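Side-chain contacts in lipoprotein (Streptococcus pneumoniae serotype 4, PDB 6JF1), which binds L-methionine and, as the substrate-binding lipoprotein of an ABC importer, probably delivers it to the membrane components of that transporter: residues K70-G75 with K97-I102; L148-S153 with A198-N203. All coordinates share one frame; numbering follows the deposited sequence.

Interaction 1: residues K70-G75 with K97-I102; sequences KATADG and KDLVAI. With GOL (glycerol), chain X.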
ATOM      1  N   LYS A  70       4.191 -13.365   5.366  1.00 19.89           N
ATOM      2  CA  LYS A  70       4.761 -14.392   6.276  1.00 22.51           C
ATOM      3  C   LYS A  70       3.652 -15.018   7.133  1.00 22.99           C
ATOM      4  O   LYS A  70       3.618 -16.231   7.294  1.00 24.31           O
ATOM      5  CB  LYS A  70       5.861 -13.814   7.170  1.00 23.36           C
ATOM      6  CG  LYS A  70       6.517 -14.821   8.111  1.00 28.87           C
ATOM      7  CD  LYS A  70       7.934 -14.463   8.520  1.00 32.90           C
ATOM      8  CE  LYS A  70       7.966 -13.257   9.437  1.00 40.76           C
ATOM      9  N   ALA A  71       2.777 -14.200   7.723  1.00 24.05           N
ATOM     10  CA  ALA A  71       1.632 -14.725   8.522  1.00 22.02           C
ATOM     11  C   ALA A  71       0.781 -15.693   7.694  1.00 22.12           C
ATOM     12  O   ALA A  71       0.294 -16.727   8.208  1.00 24.60           O
ATOM     13  CB  ALA A  71       0.785 -13.595   9.041  1.00 20.68           C
ATOM     14  N   THR A  72       0.625 -15.381   6.410  1.00 21.92           N
ATOM     15  CA  THR A  72      -0.207 -16.190   5.532  1.00 22.06           C
ATOM     16  C   THR A  72       0.504 -17.512   5.178  1.00 23.62           C
ATOM     17  O   THR A  72      -0.116 -18.600   5.189  1.00 24.16           O
ATOM     18  CB  THR A  72      -0.630 -15.362   4.308  1.00 22.25           C
ATOM     19  OG1 THR A  72      -1.090 -14.082   4.764  1.00 22.07           O
ATOM     20  CG2 THR A  72      -1.683 -16.042   3.467  1.00 18.10           C
ATOM     21  N   ALA A  73       1.762 -17.428   4.755  1.00 22.57           N
ATOM     22  CA  ALA A  73       2.510 -18.640   4.347  1.00 20.50           C
ATOM     23  C   ALA A  73       2.615 -19.579   5.557  1.00 23.05           C
ATOM     24  O   ALA A  73       2.519 -20.793   5.422  1.00 24.91           O
ATOM     25  CB  ALA A  73       3.870 -18.233   3.813  1.00 23.15           C
ATOM     26  N   ASP A  74       2.748 -18.999   6.761  1.00 24.26           N
ATOM     27  CA  ASP A  74       2.880 -19.770   8.018  1.00 24.84           C
ATOM     28  C   ASP A  74       1.531 -20.301   8.503  1.00 26.49           C
ATOM     29  O   ASP A  74       1.495 -21.066   9.445  1.00 31.35           O
ATOM     30  CB  ASP A  74       3.563 -18.973   9.134  1.00 28.12           C
ATOM     31  CG  ASP A  74       5.024 -18.670   8.856  1.00 36.98           C
ATOM     32  OD1 ASP A  74       5.578 -19.285   7.909  1.00 38.94           O
ATOM     33  OD2 ASP A  74       5.600 -17.808   9.575  1.00 44.24           O
ATOM     34  N   GLY A  75       0.418 -19.914   7.908  1.00 27.71           N
ATOM     35  CA  GLY A  75      -0.866 -20.439   8.403  1.00 25.03           C
ATOM     36  C   GLY A  75      -1.411 -19.708   9.630  1.00 26.59           C
ATOM     37  O   GLY A  75      -2.389 -20.164  10.189  1.00 32.36           O
ATOM     38  N   LYS A  97       8.196 -18.572  -2.255  1.00 33.61           N
ATOM     39  CA  LYS A  97       6.825 -19.022  -1.922  1.00 29.67           C
ATOM     40  C   LYS A  97       5.908 -18.788  -3.129  1.00 25.29           C
ATOM     41  O   LYS A  97       6.334 -18.229  -4.126  1.00 23.82           O
ATOM     42  CB  LYS A  97       6.288 -18.319  -0.669  1.00 32.16           C
ATOM     43  CG  LYS A  97       7.125 -18.496   0.592  1.00 33.04           C
ATOM     44  CD  LYS A  97       6.917 -19.807   1.301  1.00 36.28           C
ATOM     45  CE  LYS A  97       7.905 -19.974   2.439  1.00 46.61           C
ATOM     46  NZ  LYS A  97       7.870 -21.346   2.995  1.00 54.63           N
ATOM     47  N   ASP A  98       4.667 -19.241  -3.041  1.00 26.07           N
ATOM     48  CA  ASP A  98       3.749 -19.094  -4.152  1.00 27.06           C
ATOM     49  C   ASP A  98       2.335 -18.778  -3.622  1.00 27.06           C
ATOM     50  O   ASP A  98       1.388 -19.503  -3.954  1.00 26.80           O
ATOM     51  CB  ASP A  98       3.819 -20.329  -5.062  1.00 34.29           C
ATOM     52  CG  ASP A  98       3.358 -21.623  -4.401  1.00 41.60           C
ATOM     53  OD1 ASP A  98       3.224 -21.654  -3.139  1.00 42.46           O
ATOM     54  OD2 ASP A  98       3.122 -22.605  -5.151  1.00 53.65           O
ATOM     55  N   LEU A  99       2.186 -17.747  -2.782  1.00 21.48           N
ATOM     56  CA  LEU A  99       0.850 -17.197  -2.459  1.00 18.80           C
ATOM     57  C   LEU A  99       0.235 -16.649  -3.749  1.00 18.56           C
ATOM     58  O   LEU A  99       0.937 -16.249  -4.654  1.00 18.66           O
ATOM     59  CB  LEU A  99       0.989 -16.032  -1.467  1.00 18.21           C
ATOM     60  CG  LEU A  99       1.827 -16.331  -0.223  1.00 22.43           C
ATOM     61  CD1 LEU A  99       1.975 -15.075   0.652  1.00 19.87           C
ATOM     62  CD2 LEU A  99       1.227 -17.498   0.565  1.00 21.93           C
ATOM     63  N   VAL A 100      -1.077 -16.588  -3.782  1.00 18.70           N
ATOM     64  CA  VAL A 100      -1.790 -16.262  -5.028  1.00 20.14           C
ATOM     65  C   VAL A 100      -2.793 -15.150  -4.713  1.00 19.47           C
ATOM     66  O   VAL A 100      -3.278 -15.082  -3.589  1.00 18.87           O
ATOM     67  CB  VAL A 100      -2.503 -17.499  -5.621  1.00 19.78           C
ATOM     68  CG1 VAL A 100      -1.492 -18.592  -6.001  1.00 22.38           C
ATOM     69  CG2 VAL A 100      -3.558 -18.091  -4.684  1.00 19.26           C
ATOM     70  N   ALA A 101      -3.084 -14.324  -5.722  1.00 18.71           N
ATOM     71  CA  ALA A 101      -4.119 -13.319  -5.689  1.00 18.65           C
ATOM     72  C   ALA A 101      -5.439 -14.008  -6.060  1.00 21.37           C
ATOM     73  O   ALA A 101      -5.422 -14.832  -6.992  1.00 21.65           O
ATOM     74  CB  ALA A 101      -3.791 -12.245  -6.708  1.00 17.95           C
ATOM     75  N   ILE A 102      -6.540 -13.752  -5.307  1.00 19.76           N
ATOM     76  CA  ILE A 102      -7.830 -14.404  -5.589  1.00 19.47           C
ATOM     77  C   ILE A 102      -8.896 -13.332  -5.844  1.00 17.93           C
ATOM     78  O   ILE A 102     -10.046 -13.680  -6.079  1.00 18.63           O
ATOM     79  CB  ILE A 102      -8.226 -15.344  -4.427  1.00 22.68           C
ATOM     80  CG1 ILE A 102      -8.328 -14.562  -3.113  1.00 22.98           C
ATOM     81  CG2 ILE A 102      -7.211 -16.476  -4.327  1.00 22.34           C
ATOM     82  CD1 ILE A 102      -8.912 -15.339  -1.947  1.00 29.14           C
TER
HETATM   83  C1  GOL X 323       1.550 -21.776  -0.184  1.00 39.68           C
HETATM   84  O1  GOL X 323       1.214 -21.003  -1.325  1.00 33.55           O
HETATM   85  C2  GOL X 323       3.021 -21.662   0.236  1.00 47.68           C
HETATM   86  O2  GOL X 323       3.871 -20.906  -0.663  1.00 43.10           O
HETATM   87  C3  GOL X 323       3.021 -21.127   1.663  1.00 46.10           C
HETATM   88  O3  GOL X 323       4.054 -21.755   2.436  1.00 54.72           O
HETATM   89  O   HOH W   1       7.087 -19.722   5.955  1.00 48.27           O

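Interaction 2: residues L148-S153 with A198-N203; sequences LYLLQS and AAVVNN. With MET (methionine), chain B.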
ATOM      1  N   LEU A 148      10.962   5.961  -7.317  1.00 21.64           N
ATOM      2  CA  LEU A 148      12.023   6.497  -8.176  1.00 23.50           C
ATOM      3  C   LEU A 148      11.491   6.820  -9.579  1.00 27.15           C
ATOM      4  O   LEU A 148      11.816   7.889 -10.144  1.00 24.01           O
ATOM      5  CB  LEU A 148      13.182   5.496  -8.230  1.00 22.52           C
ATOM      6  CG  LEU A 148      13.956   5.406  -6.919  1.00 23.73           C
ATOM      7  CD1 LEU A 148      14.965   4.278  -6.960  1.00 22.82           C
ATOM      8  CD2 LEU A 148      14.628   6.734  -6.610  1.00 26.32           C
ATOM      9  N   TYR A 149      10.688   5.922 -10.153  1.00 24.97           N
ATOM     10  CA  TYR A 149      10.088   6.288 -11.430  1.00 24.90           C
ATOM     11  C   TYR A 149       9.194   7.532 -11.286  1.00 25.49           C
ATOM     12  O   TYR A 149       9.094   8.333 -12.218  1.00 23.32           O
ATOM     13  CB  TYR A 149       9.324   5.110 -12.027  1.00 22.37           C
ATOM     14  CG  TYR A 149      10.204   4.078 -12.677  1.00 26.58           C
ATOM     15  CD1 TYR A 149      10.815   4.338 -13.904  1.00 30.14           C
ATOM     16  CD2 TYR A 149      10.389   2.826 -12.105  1.00 23.88           C
ATOM     17  CE1 TYR A 149      11.603   3.384 -14.540  1.00 30.29           C
ATOM     18  CE2 TYR A 149      11.184   1.869 -12.719  1.00 27.21           C
ATOM     19  CZ  TYR A 149      11.790   2.151 -13.937  1.00 28.56           C
ATOM     20  OH  TYR A 149      12.536   1.197 -14.559  1.00 28.60           O
ATOM     21  N   LEU A 150       8.530   7.667 -10.142  1.00 26.02           N
ATOM     22  CA  LEU A 150       7.703   8.837  -9.827  1.00 27.14           C
ATOM     23  C   LEU A 150       8.562  10.105  -9.801  1.00 26.00           C
ATOM     24  O   LEU A 150       8.163  11.155 -10.342  1.00 25.42           O
ATOM     25  CB  LEU A 150       7.025   8.673  -8.458  1.00 28.47           C
ATOM     26  CG  LEU A 150       6.019   9.783  -8.137  1.00 31.52           C
ATOM     27  CD1 LEU A 150       4.692   9.483  -8.799  1.00 36.79           C
ATOM     28  CD2 LEU A 150       5.815   9.979  -6.651  1.00 34.34           C
ATOM     29  N   LEU A 151       9.714  10.020  -9.140  1.00 23.19           N
ATOM     30  CA  LEU A 151      10.576  11.179  -9.041  1.00 25.93           C
ATOM     31  C   LEU A 151      11.076  11.522 -10.458  1.00 25.44           C
ATOM     32  O   LEU A 151      11.203  12.691 -10.794  1.00 25.92           O
ATOM     33  CB  LEU A 151      11.747  10.884  -8.092  1.00 25.14           C
ATOM     34  CG  LEU A 151      11.431  10.767  -6.598  1.00 25.84           C
ATOM     35  CD1 LEU A 151      12.744  10.789  -5.800  1.00 24.80           C
ATOM     36  CD2 LEU A 151      10.505  11.903  -6.144  1.00 24.96           C
ATOM     37  N   GLN A 152      11.280  10.513 -11.297  1.00 25.86           N
ATOM     38  CA  GLN A 152      11.718  10.772 -12.648  1.00 27.56           C
ATOM     39  C   GLN A 152      10.591  11.442 -13.442  1.00 31.43           C
ATOM     40  O   GLN A 152      10.803  12.464 -14.055  1.00 29.09           O
ATOM     41  CB  GLN A 152      12.213   9.501 -13.329  1.00 31.68           C
ATOM     42  CG  GLN A 152      12.444   9.706 -14.821  1.00 30.74           C
ATOM     43  CD  GLN A 152      13.090   8.513 -15.472  1.00 31.44           C
ATOM     44  OE1 GLN A 152      14.300   8.510 -15.739  1.00 31.99           O
ATOM     45  NE2 GLN A 152      12.295   7.477 -15.699  1.00 25.67           N
ATOM     46  N   SER A 153       9.391  10.868 -13.446  1.00 31.27           N
ATOM     47  CA  SER A 153       8.282  11.493 -14.162  1.00 30.56           C
ATOM     48  C   SER A 153       8.007  12.919 -13.620  1.00 31.46           C
ATOM     49  O   SER A 153       7.548  13.770 -14.376  1.00 30.42           O
ATOM     50  CB  SER A 153       7.064  10.584 -14.151  1.00 31.62           C
ATOM     51  OG  SER A 153       6.400  10.695 -12.910  1.00 48.89           O
ATOM     52  N   ALA A 198      10.642  16.502   0.962  1.00 29.09           N
ATOM     53  CA  ALA A 198       9.509  15.803   0.353  1.00 27.14           C
ATOM     54  C   ALA A 198       9.656  14.308   0.669  1.00 25.94           C
ATOM     55  O   ALA A 198      10.748  13.878   1.047  1.00 24.41           O
ATOM     56  CB  ALA A 198       9.444  16.058  -1.148  1.00 24.14           C
ATOM     57  N   ALA A 199       8.564  13.550   0.520  1.00 25.71           N
ATOM     58  CA  ALA A 199       8.546  12.053   0.741  1.00 25.69           C
ATOM     59  C   ALA A 199       7.536  11.409  -0.208  1.00 25.41           C
ATOM     60  O   ALA A 199       6.452  11.975  -0.463  1.00 23.20           O
ATOM     61  CB  ALA A 199       8.200  11.691   2.192  1.00 21.77           C
ATOM     62  N   VAL A 200       7.881  10.234  -0.708  1.00 24.12           N
ATOM     63  CA  VAL A 200       6.888   9.404  -1.400  1.00 24.30           C
ATOM     64  C   VAL A 200       6.221   8.504  -0.356  1.00 25.27           C
ATOM     65  O   VAL A 200       6.916   7.816   0.450  1.00 24.55           O
ATOM     66  CB  VAL A 200       7.500   8.629  -2.580  1.00 24.16           C
ATOM     67  CG1 VAL A 200       6.469   7.739  -3.288  1.00 19.40           C
ATOM     68  CG2 VAL A 200       8.149   9.607  -3.567  1.00 22.17           C
ATOM     69  N   VAL A 201       4.877   8.566  -0.350  1.00 23.29           N
ATOM     70  CA  VAL A 201       4.110   7.918   0.707  1.00 22.21           C
ATOM     71  C   VAL A 201       2.973   7.062   0.126  1.00 20.17           C
ATOM     72  O   VAL A 201       2.073   7.580  -0.550  1.00 21.23           O
ATOM     73  CB  VAL A 201       3.536   8.950   1.682  1.00 22.31           C
ATOM     74  CG1 VAL A 201       2.815   8.216   2.803  1.00 20.39           C
ATOM     75  CG2 VAL A 201       4.630   9.886   2.216  1.00 21.83           C
ATOM     76  N   ASN A 202       3.007   5.768   0.433  1.00 17.59           N
ATOM     77  CA  ASN A 202       1.922   4.824   0.141  1.00 19.63           C
ATOM     78  C   ASN A 202       0.632   5.219   0.881  1.00 21.03           C
ATOM     79  O   ASN A 202       0.678   5.666   2.049  1.00 19.82           O
ATOM     80  CB  ASN A 202       2.285   3.411   0.583  1.00 19.04           C
ATOM     81  CG  ASN A 202       3.443   2.809  -0.197  1.00 19.22           C
ATOM     82  OD1 ASN A 202       4.587   2.887   0.236  1.00 20.37           O
ATOM     83  ND2 ASN A 202       3.151   2.159  -1.316  1.00 18.95           N
ATOM     84  N   ASN A 203      -0.506   4.986   0.225  1.00 19.84           N
ATOM     85  CA  ASN A 203      -1.866   5.342   0.740  1.00 20.28           C
ATOM     86  C   ASN A 203      -2.082   4.772   2.145  1.00 22.53           C
ATOM     87  O   ASN A 203      -2.825   5.365   2.962  1.00 22.48           O
ATOM     88  CB  ASN A 203      -2.983   4.808  -0.172  1.00 21.23           C
ATOM     89  CG  ASN A 203      -3.127   3.293  -0.119  1.00 21.76           C
ATOM     90  OD1 ASN A 203      -2.144   2.561  -0.241  1.00 21.20           O
ATOM     91  ND2 ASN A 203      -4.343   2.808   0.081  1.00 20.07           N
TER
HETATM   92  N   MET B 301      -1.799  -0.169  -0.526  1.00 19.92           N
HETATM   93  CA  MET B 301      -0.362  -0.021  -0.976  1.00 19.24           C
HETATM   94  C   MET B 301      -0.361   0.720  -2.314  1.00 20.37           C
HETATM   95  O   MET B 301       0.503   1.590  -2.541  1.00 21.38           O
HETATM   96  CB  MET B 301       0.299  -1.395  -1.169  1.00 19.03           C
HETATM   97  CG  MET B 301       1.839  -1.312  -1.244  1.00 16.76           C
HETATM   98  SD  MET B 301       2.565  -2.961  -1.470  1.00 16.55           S
HETATM   99  CE  MET B 301       2.564  -3.582   0.220  1.00 14.85           C
HETATM  100  OXT MET B 301      -1.282   0.479  -3.147  1.00 19.41           O

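Interaction 1: residues K70-G75 with K97-I102
Ala73, in the last turn of helix 68-73, meets Leu99 and Lys97, which lead into strand 100-107. With CG anti to the carbonyl carbon (chi1 -51°), Leu99 sends its CD2 branch to the helix, 4.2 Å from Ala73 CA and 4.3 Å from Ala73 CB. The same methyl touches Thr72 CG2 at 4.4 Å, so one leucine branch rests on two successive helix residues. Alanine suits this place because its short side chain lets a leucine methyl come close to the helix backbone.

Lys97 runs past the same alanine. A bend at chi2 (-80°) turns its chain along the helix end, where CD lies 4.3 Å from Ala73 CB and the ammonium group ends beside a glycerol. A water donates to Asp74 OD1 and accepts a weak bond from Lys97 NZ, joining two charged groups that do not meet directly. Thr72 keeps its methyl for Leu99 while OG1 bonds to Pro68 O and Asn80 ND2. Gly75 closes the helix in a Schellman motif, its positive phi being easily adopted by glycine.

The glycerol, probably from the crystallisation liquor, bridges the two segments. Its C3 end lies against Ala73 CB (3.7 Å), and the other end is gripped by Asp98: O2 receives Asp98 N in a nearly straight bond (3.0 Å, 169°), and both O2 and O1 donate to Asp98 OD1, at 2.7 Å for O2. Trp91 of helix 85-95 and Val234 of strand 231-235 also pack on Leu99. The direct contacts are thus all between carbon atoms, the lysine methylene included, and join the helix end to the run leading into strand 100-107; the polar links across it pass through water and glycerol.

Interaction 2: residues L148-S153 with A198-N203
The methionine pocket begins where strand 198-201 ends, and this contact packs helix 141-153 against that strand through Leu150, Leu151 and Val200. Val200 CG2 is the shared point, 3.9 Å from Leu150 CD2 and 4.2 Å from Leu151 CD2. Leu150 also meets the second valine branch, with CD2 4.1 Å from Val200 CG1; its CG lies anti to the backbone N (chi1 -173°), which brings CD2 against both valine branches. The side chains of Leu150 and Val200 run antiparallel past one another, while Leu151 meets the valine at a slant. Branched aliphatic residues suit this buried, wholly apolar meeting.

Just beyond the strand, Asn202 ND2 donates to the methionine O (3.0 Å, 164°), and Asn203 OD1 accepts from the methionine N at 2.8 Å. An amide suits each place because it can offer either a donor or an acceptor: Asn202 ND2 also bonds to Asn143 OD1, and Asn203 ND2 to Tyr106 OH and Asp272 OD1. Strand 198-201 lies between strands 134-138 and 111-117, parallel to the first and antiparallel to the second, and Leu112 of strand 111-117 touches all three apolar side chains.

Overall arrangement
Interactions 1 and 2 lie on opposite sides of the chain's centre, their own centres 28 Å apart and their nearest atoms about 16 Å apart, so neither touches the other. Each ties a helix to a different mixed sheet or to the run leading into it: 70-75 with 97-102 on one side, 148-153 with 198-203 on the other. Bound methionine lies between these two parts of the fold, as expected of a substrate-binding protein. Interaction 2 leads directly into the pocket through Asn202 and Asn203. Interaction 1 is more remote, the side chain of Leu99 standing about 12 Å from the ligand, and its glycerol is not part of the methionine site.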